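Local coordinates for hypothetical protein PA2201 (Pseudomonas aeruginosa, PDB 2FEF), which is of unknown function but resembles PoNi immunity proteins and so may neutralise a DNase toxin of the PoNe type, at residues T177-D182 against A209-A214; R202-L207 against Y251-W256; P137-R142 against Y146-Q151; L263-G268 against D283-A288. One frame throughout, in Å; residues are numbered along the deposited sequence. Where two conformers were deposited one is given.

All four contacts belong to a helical, strand-free chain. Contact 3 lies deepest, about 8 Å between its centre and that of the chain, with contact 2 next at about 11 Å; contacts 4 and 1 lie farther out, at about 16 and 18 Å. Contacts 2, 3 and 4 are buried and bring together apolar or aromatic groups, whereas contact 1 is only partly buried and adds a salt bridge. Helix 146-158 supplies one side of contact 3 and also touches residues of the other three. Tyr-146 connects contact 3 to Asp-178 of contact 1 and Phe-204 of contact 2, while Phe-210 joins contact 1 to Tyr-267 of contact 4.

Contact 1: T177-D182 against A209-A214; sequences TDRLLD and AFFEEA
Arg-179 and Leu-180, in the first turn of helix 179-189, meet Phe-211 and Glu-212 near the end of helix 208-213. Just ahead of them Asp-178 takes the N-cap position, where its short side chain can turn its carboxylate back to the amides of the first turn: OD1 accepts a weak bond from Leu-181 N at 3.3 Å. The same OD1 is hydrogen-bonded to Tyr-146 OH.

Arg-179 follows and does two jobs with one chain. Its methylenes run antiparallel alongside Phe-211, CG standing over one ring face, toward the rim and 4.1 Å from the centroid, in a CH-pi contact, while CD comes to 3.4 Å from Phe-211 CD1. A bend at chi3 (-78°) then turns the guanidinium out of the line of these methylenes, its plane nearly perpendicular to the ring. There NH1 donates to Glu-212 OE2 over 2.9 Å, almost straight at 170° and in the guanidinium plane, meeting the oxygen on its anti side. The extended Glu-212 chain reaches this point crosswise, and Arg-179 NE is hydrogen-bonded to Ser-195 O.

Leu-180, whose apolar fork suits a buried position, places CD1 at the edge of the same ring, 4.0 Å from Phe-211 CZ. Its other neighbours include Tyr-146 and Leu-150.

Chemically, the contact grades from apolar packing beneath to charge pairing at the surface. With one N-H spent on one oxygen, and Glu-212 exposed, the ion pair is probably weakened by water; the aliphatic cover over Phe-211 and the bond to Ser-195 would help to keep the arginine chain in place.

Contact 2: R202-L207 against Y251-W256; sequences RPFGQL and YAWGWW
Trp-253, whose indole meets Pro-203 and Phe-204, has its NE1 hydrogen-bonded to Tyr-230 OH, and Trp-256 O lies 3.0 Å from that same NE1. The polar side of the ring is thus occupied, and its six-membered part is turned to the apolar partners.

Phe-204 approaches from the opposite direction. Its CZ comes to 3.5 Å from Trp-253 CH2 and 3.6 Å from Trp-253 CZ2, but the rings are slid apart: the centroids are 5.3 Å from one another, with the planes inclined by 26°. They therefore overlap very little, and the touch is carried by Phe-204 CZ against those two indole carbons. With CG opposite its backbone N (chi1 171°), Trp-253 extends its indole from the loop to Phe-204 and Pro-203.

Pro-203 completes the corner. Its CG lies in the plane of the indole at the edge, 3.9 Å from Trp-253 CH2, and the same CG stands over the centre of the Phe-204 ring. Proline, following a cis peptide bond, offers a compact ring of methylenes that can serve both aromatic groups at once. Trp-253 also opens a type II' beta turn closed by Trp-256 N to Trp-253 O, 3.2 Å; glycine suits the next position, Gly-254, where phi is positive (57°).

The three touching side chains are buried among helices. Tyr-225 and Gln-229 of helix 223-234 cover Pro-203, Leu-180 of helix 179-189 packs on Phe-204, and Pro-147 and Leu-150 of helix 146-158 support Trp-253, so the short helix 201-204 and the loop leading to helix 258-267 are joined in the interior.

Contact 3: P137-R142 against Y146-Q151; sequences PALAPR and YPFALQ
Leu-139 and Pro-141 of the loop lie against Tyr-146, Phe-148 and Ala-149 of helix 146-158, and the apolar contacts come first. In one of its two conformers, Leu-139 sets both methyls against Phe-148 CB, CD1 and CD2 each lying 3.7 Å from it; the other conformer may differ. The two side chains cross at about a right angle. With CG anti to the carbonyl carbon (chi1 -65°), the Phe-148 ring heads off toward Trp-111. Leu-139 CD2 is also 4.1 Å from Ala-149 CB, a methyl small enough to let the loop lie close to the helix; Pro-141 CG reaches that same Ala-149 CB at 4.3 Å. Proline suits its place in this irregular, buried loop, since its compact apolar ring packs against the helix and it has no backbone N-H in need of a partner.

Aromatic and polar groups meet at Pro-141. Its CB lies 3.8 Å from Tyr-146 CD1, and its carbonyl O approaches the edge of the ring, 3.2 Å from that CD1. This oxygen has a stronger partner in His-200 NE2. No hydrogen bond crosses the contact.

The arrangement is that of an irregular connection between helices 97-127 and 146-158 folding back, after three intervening residues, onto the N-terminal part of the helix it leads into, within an all-helical fold.

Contact 4: L263-G268 against D283-A288; sequences LGVLYG and DLVDYA
Val-265 sets its two methyls against Val-285 and Ala-288 of helix 282-292. CG2 does most of the touching: it lies 3.8 Å from Val-285 CA, 4.2 Å from Val-285 CG1 and 3.9 Å from Ala-288 CB. The other branch, CG1, adds a second approach to Ala-288 CB at 4.0 Å, so the alanine methyl is met by the whole fork of the valine. The first torsion explains this division: with CG1 anti to the backbone N (chi1 176°), CG2 stands beside that N and is directed at Val-285.

Small residues allow the close approach. Ala-288 offers a single methyl and Gly-264 bare backbone, and the nearest CA atoms of the two segments, those of Val-265 and Val-285, are 5.7 Å apart. A beta-branched valine fits such a place because its bulk lies near the main chain and it has few ways to turn.

Polar groups form a second shell. Gly-264 O accepts the helical bond from Gly-268 N at 2.9 Å and is also hydrogen-bonded to Arg-289 NH2, which ties the two helices beside the valines. Gly-268 then leaves the helix with a positive phi of 76°, a conformation glycine tolerates well. On the other helix Asp-286 forms a salt bridge with Arg-275, and Asp-283 one with Arg-30.

Helix 146-158 packs against the valine pair, Val-157 and Leu-158 touching Val-265 and Leu-158 also touching Val-285. Helix 97-127 meets Leu-284 and Tyr-287, while Leu-266 touches Leu-184 and Tyr-267 touches Tyr-183 of helix 179-189, so helix 258-267 is packed against helices 282-292, 146-158 and 179-189.

Contact 1: T177-D182 against A209-A214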
loop_
_atom_site.group_PDB
_atom_site.type_symbol
_atom_site.label_atom_id
_atom_site.label_comp_id
_atom_site.label_asym_id
_atom_site.label_seq_id
_atom_site.Cartn_x
_atom_site.Cartn_y
_atom_site.Cartn_z
ATOM N N THR B 177 -6.121 3.377 32.373
ATOM C CA THR B 177 -4.734 3.046 32.564
ATOM C C THR B 177 -4.635 2.050 33.724
ATOM O O THR B 177 -5.510 2.045 34.612
ATOM C CB THR B 177 -3.937 4.312 32.930
ATOM O OG1 THR B 177 -4.631 5.021 33.968
ATOM C CG2 THR B 177 -3.804 5.230 31.721
ATOM N N ASP B 178 -3.596 1.211 33.697
ATOM C CA ASP B 178 -3.291 0.287 34.787
ATOM C C ASP B 178 -2.076 0.743 35.596
ATOM O O ASP B 178 -1.608 1.870 35.416
ATOM C CB ASP B 178 -3.132 -1.157 34.257
ATOM C CG ASP B 178 -1.823 -1.395 33.508
ATOM O OD1 ASP B 178 -1.167 -0.430 33.030
ATOM O OD2 ASP B 178 -1.459 -2.590 33.365
ATOM N N ARG B 179 -1.557 -0.111 36.479
ATOM C CA ARG B 179 -0.531 0.328 37.424
ATOM C C ARG B 179 0.709 0.876 36.708
ATOM O O ARG B 179 1.165 1.987 37.000
ATOM C CB ARG B 179 -0.135 -0.795 38.372
ATOM C CG ARG B 179 0.946 -0.364 39.412
ATOM C CD ARG B 179 1.125 -1.404 40.493
ATOM N NE ARG B 179 0.058 -1.358 41.482
ATOM C CZ ARG B 179 -0.036 -2.191 42.520
ATOM N NH1 ARG B 179 0.868 -3.148 42.683
ATOM N NH2 ARG B 179 -1.040 -2.069 43.390
ATOM N N LEU B 180 1.225 0.105 35.760
ATOM C CA LEU B 180 2.419 0.531 35.013
ATOM C C LEU B 180 2.196 1.844 34.250
ATOM O O LEU B 180 3.013 2.763 34.346
ATOM C CB LEU B 180 2.934 -0.569 34.062
ATOM C CG LEU B 180 4.074 -0.128 33.124
ATOM C CD1 LEU B 180 5.355 0.263 33.886
ATOM C CD2 LEU B 180 4.369 -1.182 32.073
ATOM N N LEU B 181 1.095 1.938 33.516
ATOM C CA LEU B 181 0.828 3.174 32.765
ATOM C C LEU B 181 0.687 4.365 33.720
ATOM O O LEU B 181 1.156 5.475 33.402
ATOM C CB LEU B 181 -0.422 3.053 31.860
ATOM C CG LEU B 181 -0.344 2.048 30.693
ATOM C CD1 LEU B 181 -1.693 1.967 29.906
ATOM C CD2 LEU B 181 0.898 2.296 29.771
ATOM N N ASP B 182 0.056 4.146 34.878
ATOM C CA ASP B 182 -0.012 5.190 35.909
ATOM C C ASP B 182 1.366 5.621 36.441
ATOM O O ASP B 182 1.615 6.831 36.581
ATOM C CB ASP B 182 -0.928 4.792 37.074
ATOM C CG ASP B 182 -2.419 4.865 36.714
ATOM O OD1 ASP B 182 -2.764 5.365 35.621
ATOM O OD2 ASP B 182 -3.246 4.427 37.552
ATOM N N ALA B 209 6.856 -6.646 42.704
ATOM C CA ALA B 209 7.860 -6.444 43.756
ATOM C C ALA B 209 8.419 -5.023 43.734
ATOM O O ALA B 209 8.559 -4.389 44.784
ATOM C CB ALA B 209 8.992 -7.455 43.627
ATOM N N PHE B 210 8.726 -4.530 42.535
ATOM C CA PHE B 210 9.290 -3.192 42.379
ATOM C C PHE B 210 8.295 -2.098 42.822
ATOM O O PHE B 210 8.667 -1.129 43.499
ATOM C CB PHE B 210 9.749 -2.974 40.930
ATOM C CG PHE B 210 10.067 -1.540 40.605
ATOM C CD1 PHE B 210 11.304 -1.011 40.915
ATOM C CD2 PHE B 210 9.116 -0.719 40.003
ATOM C CE1 PHE B 210 11.593 0.308 40.627
ATOM C CE2 PHE B 210 9.408 0.609 39.715
ATOM C CZ PHE B 210 10.651 1.116 40.027
ATOM N N PHE B 211 7.035 -2.251 42.427
ATOM C CA PHE B 211 6.024 -1.255 42.749
ATOM C C PHE B 211 5.684 -1.197 44.244
ATOM O O PHE B 211 5.483 -0.109 44.809
ATOM C CB PHE B 211 4.758 -1.522 41.942
ATOM C CG PHE B 211 4.886 -1.195 40.470
ATOM C CD1 PHE B 211 4.290 -2.018 39.513
ATOM C CD2 PHE B 211 5.575 -0.064 40.050
ATOM C CE1 PHE B 211 4.373 -1.721 38.154
ATOM C CE2 PHE B 211 5.685 0.245 38.687
ATOM C CZ PHE B 211 5.086 -0.584 37.742
ATOM N N GLU B 212 5.631 -2.372 44.870
ATOM C CA GLU B 212 5.087 -2.521 46.229
ATOM C C GLU B 212 6.151 -2.572 47.319
ATOM O O GLU B 212 5.954 -2.022 48.412
ATOM C CB GLU B 212 4.201 -3.770 46.307
ATOM C CG GLU B 212 2.965 -3.715 45.401
ATOM C CD GLU B 212 2.063 -4.935 45.536
ATOM O OE1 GLU B 212 2.418 -5.878 46.278
ATOM O OE2 GLU B 212 0.984 -4.948 44.898
ATOM N N GLU B 213 7.268 -3.233 47.025
ATOM C CA GLU B 213 8.326 -3.475 48.015
ATOM C C GLU B 213 9.615 -2.688 47.726
ATOM O O GLU B 213 10.524 -2.666 48.562
ATOM C CB GLU B 213 8.648 -4.982 48.101
ATOM C CG GLU B 213 7.453 -5.905 48.354
ATOM N N ALA B 214 9.688 -2.056 46.547
ATOM C CA ALA B 214 10.911 -1.396 46.044
ATOM C C ALA B 214 11.106 0.059 46.496
ATOM O O ALA B 214 10.164 0.859 46.497
#

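Contact 2: R202-L207 against Y251-W256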
loop_
_atom_site.group_PDB
_atom_site.type_symbol
_atom_site.label_atom_id
_atom_site.label_comp_id
_atom_site.label_asym_id
_atom_site.label_seq_id
_atom_site.Cartn_x
_atom_site.Cartn_y
_atom_site.Cartn_z
ATOM N N ARG B 202 1.442 -11.034 32.213
ATOM C CA ARG B 202 2.660 -11.578 31.581
ATOM C C ARG B 202 3.023 -10.607 30.446
ATOM O O ARG B 202 2.351 -10.586 29.436
ATOM C CB ARG B 202 2.347 -12.953 30.976
ATOM C CG ARG B 202 2.343 -14.148 31.952
ATOM C CD ARG B 202 1.393 -14.046 33.144
ATOM N NE ARG B 202 -0.040 -14.094 32.821
ATOM C CZ ARG B 202 -0.997 -14.439 33.690
ATOM N NH1 ARG B 202 -2.268 -14.432 33.311
ATOM N NH2 ARG B 202 -0.689 -14.788 34.939
ATOM N N PRO B 203 4.108 -9.836 30.580
ATOM C CA PRO B 203 5.141 -9.848 31.623
ATOM C C PRO B 203 4.929 -8.945 32.843
ATOM O O PRO B 203 5.655 -9.063 33.820
ATOM C CB PRO B 203 6.375 -9.345 30.865
ATOM C CG PRO B 203 5.844 -8.331 29.891
ATOM C CD PRO B 203 4.431 -8.869 29.500
ATOM N N PHE B 204 3.970 -8.035 32.773
ATOM C CA PHE B 204 3.973 -6.884 33.673
ATOM C C PHE B 204 3.645 -7.125 35.155
ATOM O O PHE B 204 3.972 -6.292 36.000
ATOM C CB PHE B 204 3.107 -5.772 33.083
ATOM C CG PHE B 204 3.506 -5.375 31.697
ATOM C CD1 PHE B 204 2.663 -5.638 30.619
ATOM C CD2 PHE B 204 4.732 -4.734 31.462
ATOM C CE1 PHE B 204 3.041 -5.283 29.312
ATOM C CE2 PHE B 204 5.082 -4.338 30.173
ATOM C CZ PHE B 204 4.265 -4.628 29.112
ATOM N N GLY B 205 3.011 -8.259 35.468
ATOM C CA GLY B 205 2.792 -8.654 36.865
ATOM C C GLY B 205 4.090 -8.852 37.632
ATOM O O GLY B 205 4.106 -8.739 38.856
ATOM N N GLN B 206 5.178 -9.125 36.905
ATOM C CA GLN B 206 6.513 -9.347 37.491
ATOM C C GLN B 206 7.182 -8.060 37.993
ATOM O O GLN B 206 8.274 -8.118 38.573
ATOM C CB GLN B 206 7.435 -10.076 36.487
ATOM C CG GLN B 206 6.907 -11.471 36.072
ATOM C CD GLN B 206 6.880 -12.440 37.238
ATOM O OE1 GLN B 206 5.815 -12.889 37.667
ATOM N NE2 GLN B 206 8.048 -12.740 37.780
ATOM N N LEU B 207 6.518 -6.920 37.762
ATOM C CA LEU B 207 6.904 -5.622 38.323
ATOM C C LEU B 207 6.346 -5.379 39.730
ATOM O O LEU B 207 6.708 -4.382 40.381
ATOM C CB LEU B 207 6.470 -4.478 37.396
ATOM C CG LEU B 207 7.139 -4.418 36.005
ATOM C CD1 LEU B 207 6.562 -3.325 35.121
ATOM C CD2 LEU B 207 8.638 -4.213 36.131
ATOM N N TYR B 251 4.512 -4.274 16.629
ATOM C CA TYR B 251 4.256 -3.007 15.924
ATOM C C TYR B 251 4.676 -1.750 16.693
ATOM O O TYR B 251 4.672 -0.646 16.101
ATOM C CB TYR B 251 2.767 -2.877 15.487
ATOM C CG TYR B 251 2.374 -3.899 14.453
ATOM C CD1 TYR B 251 2.534 -3.617 13.090
ATOM C CD2 TYR B 251 1.851 -5.162 14.834
ATOM C CE1 TYR B 251 2.168 -4.548 12.116
ATOM C CE2 TYR B 251 1.519 -6.128 13.853
ATOM C CZ TYR B 251 1.673 -5.797 12.509
ATOM O OH TYR B 251 1.337 -6.674 11.510
ATOM N N ALA B 252 4.991 -1.863 17.995
ATOM C CA ALA B 252 5.310 -0.650 18.774
ATOM C C ALA B 252 6.412 -0.848 19.819
ATOM O O ALA B 252 7.104 0.090 20.165
ATOM C CB ALA B 252 4.066 -0.086 19.450
ATOM N N TRP B 253 6.546 -2.071 20.314
ATOM C CA TRP B 253 7.330 -2.326 21.556
ATOM C C TRP B 253 8.553 -3.192 21.243
ATOM O O TRP B 253 9.715 -2.826 21.558
ATOM C CB TRP B 253 6.331 -2.961 22.544
ATOM C CG TRP B 253 6.848 -3.538 23.835
ATOM C CD1 TRP B 253 7.968 -3.184 24.526
ATOM C CD2 TRP B 253 6.229 -4.578 24.568
ATOM N NE1 TRP B 253 8.081 -3.945 25.681
ATOM C CE2 TRP B 253 7.019 -4.809 25.726
ATOM C CE3 TRP B 253 5.081 -5.361 24.360
ATOM C CZ2 TRP B 253 6.691 -5.786 26.666
ATOM C CZ3 TRP B 253 4.765 -6.331 25.310
ATOM C CH2 TRP B 253 5.555 -6.514 26.443
ATOM N N GLY B 254 8.294 -4.321 20.582
ATOM C CA GLY B 254 9.341 -5.200 20.047
ATOM C C GLY B 254 10.332 -5.696 21.099
ATOM O O GLY B 254 9.951 -6.242 22.145
ATOM N N TRP B 255 11.608 -5.475 20.804
ATOM C CA TRP B 255 12.744 -5.946 21.600
ATOM C C TRP B 255 12.932 -5.194 22.924
ATOM O O TRP B 255 13.591 -5.681 23.835
ATOM C CB TRP B 255 13.974 -5.723 20.721
ATOM C CG TRP B 255 15.321 -6.143 21.212
ATOM C CD1 TRP B 255 16.278 -5.354 21.765
ATOM C CD2 TRP B 255 15.871 -7.447 21.109
ATOM N NE1 TRP B 255 17.405 -6.085 22.019
ATOM C CE2 TRP B 255 17.185 -7.385 21.613
ATOM C CE3 TRP B 255 15.388 -8.664 20.614
ATOM C CZ2 TRP B 255 18.013 -8.504 21.670
ATOM C CZ3 TRP B 255 16.223 -9.777 20.660
ATOM C CH2 TRP B 255 17.518 -9.688 21.188
ATOM N N TRP B 256 12.372 -3.992 23.016
ATOM C CA TRP B 256 12.852 -3.010 23.988
ATOM C C TRP B 256 12.120 -2.990 25.311
ATOM O O TRP B 256 10.914 -2.864 25.357
ATOM C CB TRP B 256 12.825 -1.603 23.349
ATOM C CG TRP B 256 13.677 -1.625 22.122
ATOM C CD1 TRP B 256 13.256 -1.580 20.820
ATOM C CD2 TRP B 256 15.087 -1.780 22.091
ATOM N NE1 TRP B 256 14.332 -1.700 19.980
ATOM C CE2 TRP B 256 15.474 -1.813 20.733
ATOM C CE3 TRP B 256 16.069 -1.908 23.089
ATOM C CZ2 TRP B 256 16.798 -1.957 20.334
ATOM C CZ3 TRP B 256 17.392 -2.059 22.696
ATOM C CH2 TRP B 256 17.747 -2.078 21.331
#

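Contact 3: P137-R142 against Y146-Q151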
loop_
_atom_site.group_PDB
_atom_site.type_symbol
_atom_site.label_atom_id
_atom_site.label_comp_id
_atom_site.label_asym_id
_atom_site.label_seq_id
_atom_site.Cartn_x
_atom_site.Cartn_y
_atom_site.Cartn_z
ATOM N N PRO B 137 -12.220 3.271 23.854
ATOM C CA PRO B 137 -11.329 4.382 23.554
ATOM C C PRO B 137 -10.553 4.144 22.264
ATOM O O PRO B 137 -10.420 2.990 21.825
ATOM C CB PRO B 137 -10.335 4.384 24.729
ATOM C CG PRO B 137 -10.930 3.515 25.794
ATOM C CD PRO B 137 -11.951 2.632 25.156
ATOM N N ALA B 138 -10.009 5.222 21.691
ATOM C CA ALA B 138 -9.157 5.140 20.494
ATOM C C ALA B 138 -8.044 4.099 20.686
ATOM O O ALA B 138 -7.684 3.350 19.753
ATOM C CB ALA B 138 -8.547 6.492 20.188
ATOM N N LEU B 139 -7.519 4.049 21.899
ATOM C CA LEU B 139 -6.542 3.030 22.263
ATOM C C LEU B 139 -7.020 2.358 23.537
ATOM O O LEU B 139 -7.128 2.986 24.590
ATOM C CB LEU B 139 -5.144 3.654 22.414
ATOM C CG LEU B 139 -3.874 2.812 22.304
ATOM C CD1 LEU B 139 -3.887 1.813 21.134
ATOM C CD2 LEU B 139 -2.665 3.748 22.220
ATOM N N ALA B 140 -7.328 1.068 23.432
ATOM C CA ALA B 140 -7.928 0.317 24.540
ATOM C C ALA B 140 -6.863 -0.560 25.167
ATOM O O ALA B 140 -6.580 -1.646 24.638
ATOM C CB ALA B 140 -9.062 -0.542 24.033
ATOM N N PRO B 141 -6.253 -0.092 26.273
ATOM C CA PRO B 141 -5.078 -0.766 26.825
ATOM C C PRO B 141 -5.403 -2.124 27.448
ATOM O O PRO B 141 -4.528 -2.942 27.592
ATOM C CB PRO B 141 -4.612 0.205 27.915
ATOM C CG PRO B 141 -5.107 1.511 27.470
ATOM C CD PRO B 141 -6.533 1.142 27.032
ATOM N N ARG B 142 -6.674 -2.378 27.774
ATOM C CA ARG B 142 -7.038 -3.700 28.332
ATOM C C ARG B 142 -6.911 -4.819 27.301
ATOM O O ARG B 142 -6.824 -6.017 27.663
ATOM C CB ARG B 142 -8.460 -3.664 28.928
ATOM C CG ARG B 142 -8.492 -2.998 30.297
ATOM C CD ARG B 142 -9.955 -2.730 30.747
ATOM N NE ARG B 142 -9.976 -1.792 31.868
ATOM C CZ ARG B 142 -9.837 -2.148 33.138
ATOM N NH1 ARG B 142 -9.695 -3.427 33.468
ATOM N NH2 ARG B 142 -9.839 -1.229 34.089
ATOM N N TYR B 146 -2.368 -2.669 24.104
ATOM C CA TYR B 146 -1.535 -2.141 25.207
ATOM C C TYR B 146 -0.124 -1.697 24.772
ATOM O O TYR B 146 0.322 -0.658 25.215
ATOM C CB TYR B 146 -1.403 -3.177 26.327
ATOM C CG TYR B 146 -0.805 -2.656 27.621
ATOM C CD1 TYR B 146 -1.624 -2.064 28.605
ATOM C CD2 TYR B 146 0.565 -2.815 27.907
ATOM C CE1 TYR B 146 -1.096 -1.611 29.815
ATOM C CE2 TYR B 146 1.096 -2.353 29.108
ATOM C CZ TYR B 146 0.275 -1.772 30.059
ATOM O OH TYR B 146 0.809 -1.324 31.243
ATOM N N PRO B 147 0.575 -2.479 23.926
ATOM C CA PRO B 147 1.931 -2.016 23.556
ATOM C C PRO B 147 1.964 -0.607 22.928
ATOM O O PRO B 147 2.942 0.062 23.071
ATOM C CB PRO B 147 2.391 -3.040 22.527
ATOM C CG PRO B 147 1.633 -4.312 22.889
ATOM C CD PRO B 147 0.253 -3.766 23.278
ATOM N N PHE B 148 0.931 -0.184 22.189
ATOM C CA PHE B 148 0.961 1.205 21.664
ATOM C C PHE B 148 0.839 2.216 22.777
ATOM O O PHE B 148 1.388 3.335 22.683
ATOM C CB PHE B 148 -0.202 1.458 20.652
ATOM C CG PHE B 148 -0.086 0.643 19.402
ATOM C CD1 PHE B 148 0.812 0.997 18.407
ATOM C CD2 PHE B 148 -0.921 -0.472 19.202
ATOM C CE1 PHE B 148 0.919 0.241 17.209
ATOM C CE2 PHE B 148 -0.848 -1.247 17.989
ATOM C CZ PHE B 148 0.083 -0.889 17.010
ATOM N N ALA B 149 0.072 1.872 23.823
ATOM C CA ALA B 149 -0.072 2.811 24.957
ATOM C C ALA B 149 1.261 2.843 25.745
ATOM O O ALA B 149 1.731 3.913 26.168
ATOM C CB ALA B 149 -1.230 2.408 25.865
ATOM N N LEU B 150 1.867 1.672 25.914
ATOM C CA LEU B 150 3.200 1.570 26.555
ATOM C C LEU B 150 4.187 2.449 25.782
ATOM O O LEU B 150 4.908 3.246 26.388
ATOM C CB LEU B 150 3.703 0.103 26.567
ATOM C CG LEU B 150 5.165 -0.080 27.035
ATOM C CD1 LEU B 150 5.289 0.423 28.474
ATOM C CD2 LEU B 150 5.498 -1.552 26.913
ATOM N N GLN B 151 4.223 2.302 24.448
ATOM C CA GLN B 151 5.141 3.104 23.631
ATOM C C GLN B 151 4.876 4.615 23.825
ATOM O O GLN B 151 5.804 5.406 23.989
ATOM C CB GLN B 151 4.982 2.784 22.120
ATOM C CG GLN B 151 6.084 3.498 21.286
ATOM C CD GLN B 151 5.762 3.572 19.816
ATOM O OE1 GLN B 151 4.898 4.354 19.401
ATOM N NE2 GLN B 151 6.475 2.779 19.011
#

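Contact 4: L263-G268 against D283-A288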
loop_
_atom_site.group_PDB
_atom_site.type_symbol
_atom_site.label_atom_id
_atom_site.label_comp_id
_atom_site.label_asym_id
_atom_site.label_seq_id
_atom_site.Cartn_x
_atom_site.Cartn_y
_atom_site.Cartn_z
ATOM N N LEU B 263 11.345 4.047 33.501
ATOM C CA LEU B 263 11.399 4.116 34.977
ATOM C C LEU B 263 12.734 4.676 35.475
ATOM O O LEU B 263 12.769 5.396 36.474
ATOM C CB LEU B 263 11.076 2.738 35.621
ATOM C CG LEU B 263 9.621 2.270 35.475
ATOM C CD1 LEU B 263 9.453 0.750 35.746
ATOM C CD2 LEU B 263 8.674 3.101 36.351
ATOM N N GLY B 264 13.826 4.383 34.772
ATOM C CA GLY B 264 15.130 4.961 35.102
ATOM C C GLY B 264 15.169 6.491 35.010
ATOM O O GLY B 264 15.769 7.163 35.854
ATOM N N VAL B 265 14.541 7.043 33.986
ATOM C CA VAL B 265 14.450 8.497 33.862
ATOM C C VAL B 265 13.605 9.065 35.007
ATOM O O VAL B 265 13.982 10.056 35.639
ATOM C CB VAL B 265 13.851 8.903 32.492
ATOM C CG1 VAL B 265 13.652 10.445 32.409
ATOM C CG2 VAL B 265 14.772 8.409 31.334
ATOM N N LEU B 266 12.459 8.430 35.254
ATOM C CA LEU B 266 11.506 8.884 36.277
ATOM C C LEU B 266 12.055 8.823 37.704
ATOM O O LEU B 266 11.803 9.733 38.518
ATOM C CB LEU B 266 10.224 8.072 36.165
ATOM C CG LEU B 266 9.435 8.286 34.867
ATOM C CD1 LEU B 266 8.270 7.285 34.790
ATOM C CD2 LEU B 266 8.968 9.741 34.706
ATOM N N TYR B 267 12.800 7.758 38.011
ATOM C CA TYR B 267 13.360 7.559 39.361
ATOM C C TYR B 267 14.749 8.130 39.574
ATOM O O TYR B 267 15.120 8.393 40.709
ATOM C CB TYR B 267 13.380 6.085 39.749
ATOM C CG TYR B 267 12.063 5.564 40.239
ATOM C CD1 TYR B 267 11.056 5.239 39.354
ATOM C CD2 TYR B 267 11.820 5.401 41.596
ATOM C CE1 TYR B 267 9.839 4.755 39.797
ATOM C CE2 TYR B 267 10.596 4.916 42.058
ATOM C CZ TYR B 267 9.619 4.583 41.149
ATOM O OH TYR B 267 8.399 4.101 41.589
ATOM N N GLY B 268 15.515 8.331 38.510
ATOM C CA GLY B 268 16.809 9.026 38.644
ATOM C C GLY B 268 17.941 8.210 39.243
ATOM O O GLY B 268 19.024 8.733 39.525
ATOM N N ASP B 283 21.141 4.735 26.272
ATOM C CA ASP B 283 21.492 5.991 25.562
ATOM C C ASP B 283 20.338 6.978 25.567
ATOM O O ASP B 283 20.537 8.196 25.508
ATOM C CB ASP B 283 22.016 5.751 24.123
ATOM C CG ASP B 283 20.890 5.523 23.105
ATOM O OD1 ASP B 283 20.321 4.405 23.075
ATOM O OD2 ASP B 283 20.592 6.464 22.323
ATOM N N LEU B 284 19.113 6.445 25.637
ATOM C CA LEU B 284 17.946 7.300 25.702
ATOM C C LEU B 284 17.678 7.795 27.102
ATOM O O LEU B 284 17.234 8.944 27.277
ATOM C CB LEU B 284 16.697 6.610 25.118
ATOM C CG LEU B 284 16.815 6.300 23.624
ATOM C CD1 LEU B 284 15.485 5.739 23.077
ATOM C CD2 LEU B 284 17.197 7.598 22.837
ATOM N N VAL B 285 17.949 6.944 28.098
ATOM C CA VAL B 285 17.995 7.428 29.482
ATOM C C VAL B 285 18.889 8.664 29.552
ATOM O O VAL B 285 18.497 9.700 30.094
ATOM C CB VAL B 285 18.421 6.315 30.464
ATOM C CG1 VAL B 285 18.594 6.890 31.907
ATOM C CG2 VAL B 285 17.374 5.148 30.420
ATOM N N ASP B 286 20.098 8.557 28.990
ATOM C CA ASP B 286 21.051 9.657 29.028
ATOM C C ASP B 286 20.512 10.894 28.310
ATOM O O ASP B 286 20.628 12.000 28.839
ATOM C CB ASP B 286 22.412 9.212 28.453
ATOM C CG ASP B 286 23.080 8.114 29.284
ATOM O OD1 ASP B 286 22.724 7.950 30.485
ATOM O OD2 ASP B 286 23.984 7.406 28.737
ATOM N N TYR B 287 19.922 10.687 27.125
ATOM C CA TYR B 287 19.338 11.745 26.300
ATOM C C TYR B 287 18.254 12.517 27.052
ATOM O O TYR B 287 18.295 13.756 27.104
ATOM C CB TYR B 287 18.743 11.167 25.000
ATOM C CG TYR B 287 17.942 12.153 24.199
ATOM C CD1 TYR B 287 18.575 13.132 23.437
ATOM C CD2 TYR B 287 16.541 12.137 24.220
ATOM C CE1 TYR B 287 17.845 14.051 22.696
ATOM C CE2 TYR B 287 15.812 13.056 23.475
ATOM C CZ TYR B 287 16.476 14.029 22.740
ATOM O OH TYR B 287 15.754 14.941 21.992
ATOM N N ALA B 288 17.280 11.786 27.609
ATOM C CA ALA B 288 16.175 12.396 28.344
ATOM C C ALA B 288 16.688 13.199 29.570
ATOM O O ALA B 288 16.226 14.316 29.821
ATOM C CB ALA B 288 15.188 11.314 28.775
#